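Hypothetical protein (Ruminococcus gnavus, PDB 4QAN) is of unknown function but adopts a cystatin-like fold, as a divergent member of the NTF2-like superfamily, and can bind a metal ion. Local coordinates at residues Glu300-Val303 against Tyr304-Leu307; Leu32-Leu35 against Ser36-Lys40; Asn60-Lys63 against Thr64-Leu68. All coordinates share one frame; numbering follows the deposited sequence.

Contact 1: Glu300-Val303 against Tyr304-Leu307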
loop_
_atom_site.group_PDB
_atom_site.type_symbol
_atom_site.label_atom_id
_atom_site.label_comp_id
_atom_site.label_asym_id
_atom_site.label_seq_id
_atom_site.Cartn_x
_atom_site.Cartn_y
_atom_site.Cartn_z
ATOM N N GLU A 300 11.296 14.021 -8.320
ATOM C CA GLU A 300 11.173 15.071 -9.339
ATOM C C GLU A 300 11.949 14.767 -10.624
ATOM O O GLU A 300 11.645 15.349 -11.670
ATOM C CB GLU A 300 11.635 16.427 -8.794
ATOM C CG GLU A 300 13.144 16.507 -8.623
ATOM C CD GLU A 300 13.635 17.771 -7.935
ATOM O OE1 GLU A 300 12.885 18.770 -7.857
ATOM O OE2 GLU A 300 14.800 17.748 -7.478
ATOM N N TYR A 301 12.950 13.886 -10.554
ATOM C CA TYR A 301 13.767 13.554 -11.727
ATOM C C TYR A 301 13.285 12.331 -12.511
ATOM O O TYR A 301 13.901 11.951 -13.526
ATOM C CB TYR A 301 15.221 13.377 -11.322
ATOM C CG TYR A 301 15.839 14.622 -10.745
ATOM C CD1 TYR A 301 16.011 15.755 -11.530
ATOM C CD2 TYR A 301 16.260 14.673 -9.420
ATOM C CE1 TYR A 301 16.579 16.907 -11.018
ATOM C CE2 TYR A 301 16.843 15.823 -8.899
ATOM C CZ TYR A 301 16.998 16.937 -9.706
ATOM O OH TYR A 301 17.572 18.095 -9.221
HETATM N N MSE A 302 12.182 11.731 -12.057
HETATM C CA MSE A 302 11.520 10.660 -12.790
HETATM C C MSE A 302 11.044 11.123 -14.154
HETATM O O MSE A 302 10.828 10.310 -15.055
HETATM C CB MSE A 302 10.338 10.083 -11.995
HETATM C CG MSE A 302 10.800 9.313 -10.769
HETATM SE SE MSE A 302 11.815 7.718 -11.346
HETATM C CE MSE A 302 12.954 7.665 -9.757
ATOM N N VAL A 303 10.883 12.428 -14.335
ATOM C CA VAL A 303 10.540 12.952 -15.645
ATOM C C VAL A 303 11.672 12.709 -16.664
ATOM O O VAL A 303 11.457 12.798 -17.866
ATOM C CB VAL A 303 10.169 14.436 -15.568
ATOM C CG1 VAL A 303 11.377 15.297 -15.279
ATOM C CG2 VAL A 303 9.519 14.874 -16.863
ATOM N N TYR A 304 12.870 12.411 -16.181
ATOM C CA TYR A 304 13.988 12.069 -17.055
ATOM C C TYR A 304 14.370 10.607 -16.945
ATOM O O TYR A 304 15.494 10.231 -17.249
ATOM C CB TYR A 304 15.186 12.977 -16.768
ATOM C CG TYR A 304 14.856 14.433 -16.995
ATOM C CD1 TYR A 304 14.410 14.873 -18.246
ATOM C CD2 TYR A 304 14.989 15.373 -15.974
ATOM C CE1 TYR A 304 14.097 16.195 -18.467
ATOM C CE2 TYR A 304 14.686 16.705 -16.194
ATOM C CZ TYR A 304 14.239 17.105 -17.440
ATOM O OH TYR A 304 13.926 18.419 -17.675
ATOM N N LEU A 305 13.426 9.771 -16.531
ATOM C CA LEU A 305 13.590 8.351 -16.717
ATOM C C LEU A 305 13.122 8.043 -18.128
ATOM O O LEU A 305 11.930 8.139 -18.420
ATOM C CB LEU A 305 12.784 7.555 -15.710
ATOM C CG LEU A 305 12.863 6.052 -15.931
ATOM C CD1 LEU A 305 14.235 5.567 -15.538
ATOM C CD2 LEU A 305 11.787 5.352 -15.139
ATOM N N ASP A 306 14.079 7.689 -18.989
ATOM C CA ASP A 306 13.816 7.380 -20.381
ATOM C C ASP A 306 14.119 5.945 -20.708
ATOM O O ASP A 306 15.136 5.383 -20.298
ATOM C CB ASP A 306 14.676 8.244 -21.296
ATOM C CG ASP A 306 14.095 9.622 -21.511
ATOM O OD1 ASP A 306 12.921 9.699 -21.927
ATOM O OD2 ASP A 306 14.817 10.617 -21.269
ATOM N N LEU A 307 13.229 5.373 -21.493
ATOM C CA LEU A 307 13.425 4.072 -22.058
ATOM C C LEU A 307 14.232 4.236 -23.373
ATOM O O LEU A 307 13.845 4.977 -24.261
ATOM C CB LEU A 307 12.035 3.481 -22.299
ATOM C CG LEU A 307 11.771 1.988 -22.233
ATOM C CD1 LEU A 307 12.267 1.349 -20.952
ATOM C CD2 LEU A 307 10.273 1.808 -22.388
#
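V303 turns its CG1 into the narrow place between its own backbone N and carbonyl carbon (chi1 71°), while Y304 carries its ring beside its backbone N and anti to the carbonyl carbon (chi1 -60°). The two side chains consequently run side by side, and the CG1 methyl settles over one face of the neighbouring phenol. This CH-pi contact places V303 CG1 3.8 Å from the centroid of the Y304 ring and 15° off the ring normal, somewhat toward the rim.

The backbone beneath is a tight 3-10 turn. Y304 N donates to Y301 O at 2.9 Å, and L305 N follows with a bond to M302 O at 3.0 Å. Both are i to i+3 bonds, and both donors stand well above the plane of the carbonyl they use. Y301 O also accepts from the side-chain amide of N332, so two groups grip it.

On the buried side, the selenium of M302 approaches L305 at the end of one branch, SE to CD2 4.5 Å, a loose apolar touch.

The turn thus links helix 287-296 to strand 305-314. M302 and L305 both pack against Y331 of strand 322-331 and against helix 254-275, through L271 and L275 for the former and F274 for the latter, while L305 also meets I232 of helix 221-234.

Contact 2: Leu32-Leu35 against Ser36-Lys40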
loop_
_atom_site.group_PDB
_atom_site.type_symbol
_atom_site.label_atom_id
_atom_site.label_comp_id
_atom_site.label_asym_id
_atom_site.label_seq_id
_atom_site.Cartn_x
_atom_site.Cartn_y
_atom_site.Cartn_z
ATOM N N LEU A 32 -16.121 1.774 17.321
ATOM C CA LEU A 32 -17.338 0.995 17.147
ATOM C C LEU A 32 -17.624 0.764 15.674
ATOM O O LEU A 32 -17.899 -0.365 15.265
ATOM C CB LEU A 32 -18.536 1.691 17.800
ATOM C CG LEU A 32 -18.546 1.738 19.330
ATOM C CD1 LEU A 32 -19.726 2.562 19.841
ATOM C CD2 LEU A 32 -18.580 0.327 19.906
ATOM N N TYR A 33 -17.555 1.835 14.885
ATOM C CA TYR A 33 -17.694 1.746 13.437
ATOM C C TYR A 33 -16.827 0.603 12.936
ATOM O O TYR A 33 -17.283 -0.236 12.165
ATOM C CB TYR A 33 -17.279 3.070 12.778
ATOM C CG TYR A 33 -17.271 3.051 11.253
ATOM C CD1 TYR A 33 -16.103 2.794 10.541
ATOM C CD2 TYR A 33 -18.436 3.301 10.520
ATOM C CE1 TYR A 33 -16.102 2.789 9.152
ATOM C CE2 TYR A 33 -18.434 3.287 9.123
ATOM C CZ TYR A 33 -17.269 3.031 8.447
ATOM O OH TYR A 33 -17.278 3.010 7.058
HETATM N N MSE A 34 -15.584 0.551 13.395
HETATM C CA MSE A 34 -14.667 -0.498 12.938
HETATM C C MSE A 34 -15.119 -1.832 13.460
HETATM O O MSE A 34 -15.056 -2.827 12.746
HETATM C CB MSE A 34 -13.240 -0.153 13.340
HETATM C CG MSE A 34 -12.204 -1.146 12.836
HETATM SE SE MSE A 34 -12.143 -1.114 10.879
HETATM C CE MSE A 34 -11.350 0.664 10.607
ATOM N N LEU A 35 -15.583 -1.872 14.701
ATOM C CA LEU A 35 -16.083 -3.115 15.277
ATOM C C LEU A 35 -17.310 -3.646 14.527
ATOM O O LEU A 35 -17.410 -4.848 14.256
ATOM C CB LEU A 35 -16.409 -2.919 16.751
ATOM C CG LEU A 35 -15.196 -2.703 17.655
ATOM C CD1 LEU A 35 -15.650 -2.226 19.025
ATOM C CD2 LEU A 35 -14.380 -3.975 17.783
ATOM N N SER A 36 -18.241 -2.755 14.194
ATOM C CA SER A 36 -19.390 -3.120 13.357
ATOM C C SER A 36 -18.963 -3.699 12.006
ATOM O O SER A 36 -19.494 -4.715 11.555
ATOM C CB SER A 36 -20.270 -1.909 13.093
ATOM O OG SER A 36 -21.228 -2.237 12.112
ATOM N N ALA A 37 -18.024 -3.025 11.352
ATOM C CA ALA A 37 -17.518 -3.491 10.068
ATOM C C ALA A 37 -17.071 -4.937 10.189
ATOM O O ALA A 37 -17.474 -5.773 9.384
ATOM C CB ALA A 37 -16.368 -2.621 9.594
ATOM N N LEU A 38 -16.255 -5.216 11.209
ATOM C CA LEU A 38 -15.759 -6.567 11.470
ATOM C C LEU A 38 -16.899 -7.530 11.751
ATOM O O LEU A 38 -16.884 -8.665 11.292
ATOM C CB LEU A 38 -14.784 -6.572 12.648
ATOM C CG LEU A 38 -13.436 -5.900 12.373
ATOM C CD1 LEU A 38 -12.804 -5.378 13.649
ATOM C CD2 LEU A 38 -12.476 -6.850 11.669
ATOM N N LYS A 39 -17.885 -7.073 12.507
ATOM C CA LYS A 39 -19.046 -7.901 12.818
ATOM C C LYS A 39 -19.780 -8.314 11.545
ATOM O O LYS A 39 -20.207 -9.462 11.420
ATOM C CB LYS A 39 -20.001 -7.141 13.741
ATOM C CG LYS A 39 -21.171 -7.958 14.264
ATOM C CD LYS A 39 -22.097 -7.073 15.086
ATOM C CE LYS A 39 -23.228 -7.861 15.710
ATOM N NZ LYS A 39 -22.702 -8.904 16.631
ATOM N N LYS A 40 -19.911 -7.371 10.608
ATOM C CA LYS A 40 -20.654 -7.588 9.368
ATOM C C LYS A 40 -19.757 -8.094 8.254
ATOM O O LYS A 40 -20.173 -8.137 7.100
ATOM C CB LYS A 40 -21.307 -6.287 8.903
ATOM C CG LYS A 40 -22.213 -5.633 9.917
ATOM C CD LYS A 40 -22.587 -4.235 9.457
ATOM C CE LYS A 40 -23.884 -3.770 10.085
ATOM N NZ LYS A 40 -23.678 -3.213 11.454
#
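S36 N donates to L32 O in a bond of only 2.6 Å, the shortest between the two segments, almost straight at the hydrogen and with the donor nearly in line with the carbonyl bond. It is the first of four successive i to i+4 bonds of the main chain. A37 N to Y33 O and L38 N to M34 O come next, and K39 N to L35 O (2.9 Å) completes the set.

A polar grip at the helix end adds to this ladder. The hydroxyl of S36 holds the ammonium of K40 one helical turn further on, with K40 NZ donating to S36 OG at 2.7 Å. Both groups are also hydrogen-bonded to the carbonyl oxygen of P202, so serine, lysine and the loop between strand 187-188 and helix 221-234 are tied at one place. The serine oxygen lies anti to its backbone N (chi1 170°), and the lysine chain runs back along the helix to reach it.

The apolar side chains touch each other little within the segment. L38 sends its CD1 branch back along the helix over the carbonyl of M34, CD1 to M34 O 3.5 Å, and the same methyl stands 4.4 Å from M34 CG. L32 and L35 instead turn to V117 of strand 116-122, and M34 and L35 to F159 of strand 153-164. The hydroxyl of Y33 is hydrogen-bonded to M45 O, while K39 NZ bonds to the carbonyls of L115 and E113.

K40 is the first residue to leave helical geometry. This is a regular alpha-helical C-terminal turn, in a helix laid against a curved antiparallel sheet, as in the cystatin-like fold.

Contact 3: Asn60-Lys63 against Thr64-Leu68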
loop_
_atom_site.group_PDB
_atom_site.type_symbol
_atom_site.label_atom_id
_atom_site.label_comp_id
_atom_site.label_asym_id
_atom_site.label_seq_id
_atom_site.Cartn_x
_atom_site.Cartn_y
_atom_site.Cartn_z
ATOM N N ASN A 60 5.139 11.420 9.537
ATOM C CA ASN A 60 6.479 11.971 9.715
ATOM C C ASN A 60 7.520 10.894 9.459
ATOM O O ASN A 60 7.703 9.986 10.278
ATOM C CB ASN A 60 6.631 12.520 11.135
ATOM C CG ASN A 60 7.953 13.250 11.364
ATOM O OD1 ASN A 60 9.002 12.899 10.810
ATOM N ND2 ASN A 60 7.908 14.255 12.225
ATOM N N PHE A 61 8.197 11.018 8.322
ATOM C CA PHE A 61 9.186 10.052 7.867
ATOM C C PHE A 61 10.250 9.798 8.925
ATOM O O PHE A 61 10.457 8.657 9.339
ATOM C CB PHE A 61 9.830 10.565 6.570
ATOM C CG PHE A 61 10.851 9.646 5.987
ATOM C CD1 PHE A 61 12.172 9.682 6.423
ATOM C CD2 PHE A 61 10.510 8.762 4.988
ATOM C CE1 PHE A 61 13.128 8.838 5.886
ATOM C CE2 PHE A 61 11.465 7.909 4.441
ATOM C CZ PHE A 61 12.773 7.947 4.893
ATOM N N VAL A 62 10.912 10.871 9.361
ATOM C CA VAL A 62 12.021 10.778 10.315
ATOM C C VAL A 62 11.594 10.108 11.612
ATOM O O VAL A 62 12.218 9.139 12.052
ATOM C CB VAL A 62 12.633 12.168 10.628
ATOM C CG1 VAL A 62 13.501 12.120 11.877
ATOM C CG2 VAL A 62 13.456 12.663 9.450
ATOM N N LYS A 63 10.534 10.623 12.224
ATOM C CA LYS A 63 10.079 10.089 13.512
ATOM C C LYS A 63 9.646 8.629 13.416
ATOM O O LYS A 63 9.997 7.814 14.262
ATOM C CB LYS A 63 8.936 10.939 14.082
ATOM C CG LYS A 63 9.333 12.366 14.434
ATOM C CD LYS A 63 10.285 12.433 15.621
ATOM C CE LYS A 63 11.160 13.683 15.570
ATOM N NZ LYS A 63 12.399 13.547 16.387
ATOM N N THR A 64 8.888 8.308 12.376
ATOM C CA THR A 64 8.418 6.950 12.157
ATOM C C THR A 64 9.594 5.990 11.980
ATOM O O THR A 64 9.584 4.880 12.517
ATOM C CB THR A 64 7.468 6.883 10.950
ATOM O OG1 THR A 64 6.320 7.701 11.203
ATOM C CG2 THR A 64 7.008 5.484 10.702
ATOM N N ALA A 65 10.624 6.425 11.267
ATOM C CA ALA A 65 11.801 5.578 11.061
ATOM C C ALA A 65 12.540 5.310 12.379
ATOM O O ALA A 65 13.060 4.215 12.600
ATOM C CB ALA A 65 12.740 6.209 10.044
ATOM N N GLU A 66 12.583 6.314 13.246
ATOM C CA GLU A 66 13.205 6.162 14.558
ATOM C C GLU A 66 12.446 5.145 15.435
ATOM O O GLU A 66 13.056 4.366 16.159
ATOM C CB GLU A 66 13.344 7.530 15.235
ATOM C CG GLU A 66 14.365 8.418 14.522
ATOM C CD GLU A 66 14.482 9.824 15.092
ATOM O OE1 GLU A 66 13.477 10.363 15.596
ATOM O OE2 GLU A 66 15.590 10.397 15.021
ATOM N N GLU A 67 11.124 5.138 15.331
ATOM C CA GLU A 67 10.289 4.154 16.012
ATOM C C GLU A 67 10.416 2.714 15.452
ATOM O O GLU A 67 10.187 1.746 16.185
ATOM C CB GLU A 67 8.828 4.629 15.969
ATOM C CG GLU A 67 7.767 3.606 16.368
ATOM C CD GLU A 67 7.801 3.206 17.841
ATOM O OE1 GLU A 67 8.518 3.857 18.642
ATOM O OE2 GLU A 67 7.076 2.244 18.198
ATOM N N LEU A 68 10.783 2.562 14.178
ATOM C CA LEU A 68 10.854 1.235 13.550
ATOM C C LEU A 68 12.219 0.938 12.921
ATOM O O LEU A 68 12.310 0.664 11.722
ATOM C CB LEU A 68 9.767 1.116 12.480
ATOM C CG LEU A 68 8.359 1.574 12.862
ATOM C CD1 LEU A 68 7.471 1.633 11.631
ATOM C CD2 LEU A 68 7.758 0.657 13.912
#
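N60 is the N-cap of helix 61-67, and its main-chain oxygen, gripped twice by T64, marks the tight side of the contact. T64 N reaches N60 O at 2.9 Å, and the hydroxyl of the same residue, T64 OG1, donates to N60 O at 2.8 Å from above the carbonyl plane. The threonine can do this because OG1 lies beside its own backbone N and anti to the carbonyl carbon (chi1 -61°), which turns it back toward the start of the helix. The capping bond itself runs from K63 N to the side-chain oxygen N60 OD1, 3.1 Å long and nearly straight at the hydrogen (176°). T64 is buried, with its side chain against C135 of helix 126-135 and I59.

Away from this end the helix continues through ordinary i to i+4 bonds, A65 N to F61 O, E66 N to V62 O and E67 N to K63 O. The looser side lies along K63 and E66, both partly exposed. Their chains run alongside each other, and K63 NZ meets E66 OE1 at 3.5 Å in a weak salt bridge; the ammonium also has a long, weak ion pair with E287. V62 flanks the same carboxylate, CG1 to E66 CD 4.1 Å. With E66 cut back to an alanine, K63 NZ is likely to lose its partner within the helix, and V62 CG1 the carboxylate beside it.

Further along, E67 forms its salt bridge with R128 of helix 126-135, while V62 and E66 face helix 287-296. Between the two sides, the methyl of A65 rests on the first turn, its CB 3.4 Å from F61 O.

How the contacts relate
Along the chain, contact 2 comes first, then contact 3, and contact 1 much later. Contacts 1 and 2 lie on opposite sides of the chain's centre, their own centres 44 Å apart; contact 3 is 30 Å from contact 2 and 28 Å from contact 1, centre to centre. None touches another. Contact 2 packs on the antiparallel sheet that includes strands 116-122 and 153-164, whereas contact 1 opens the first strand of the later, mixed sheet. Helix 61-67 of contact 3 touches helix 126-135, which follows strand 116-122, and helix 287-296, which precedes the mixed sheet and leads into contact 1. This is consistent with a helical bridge between the two sheet-bearing halves.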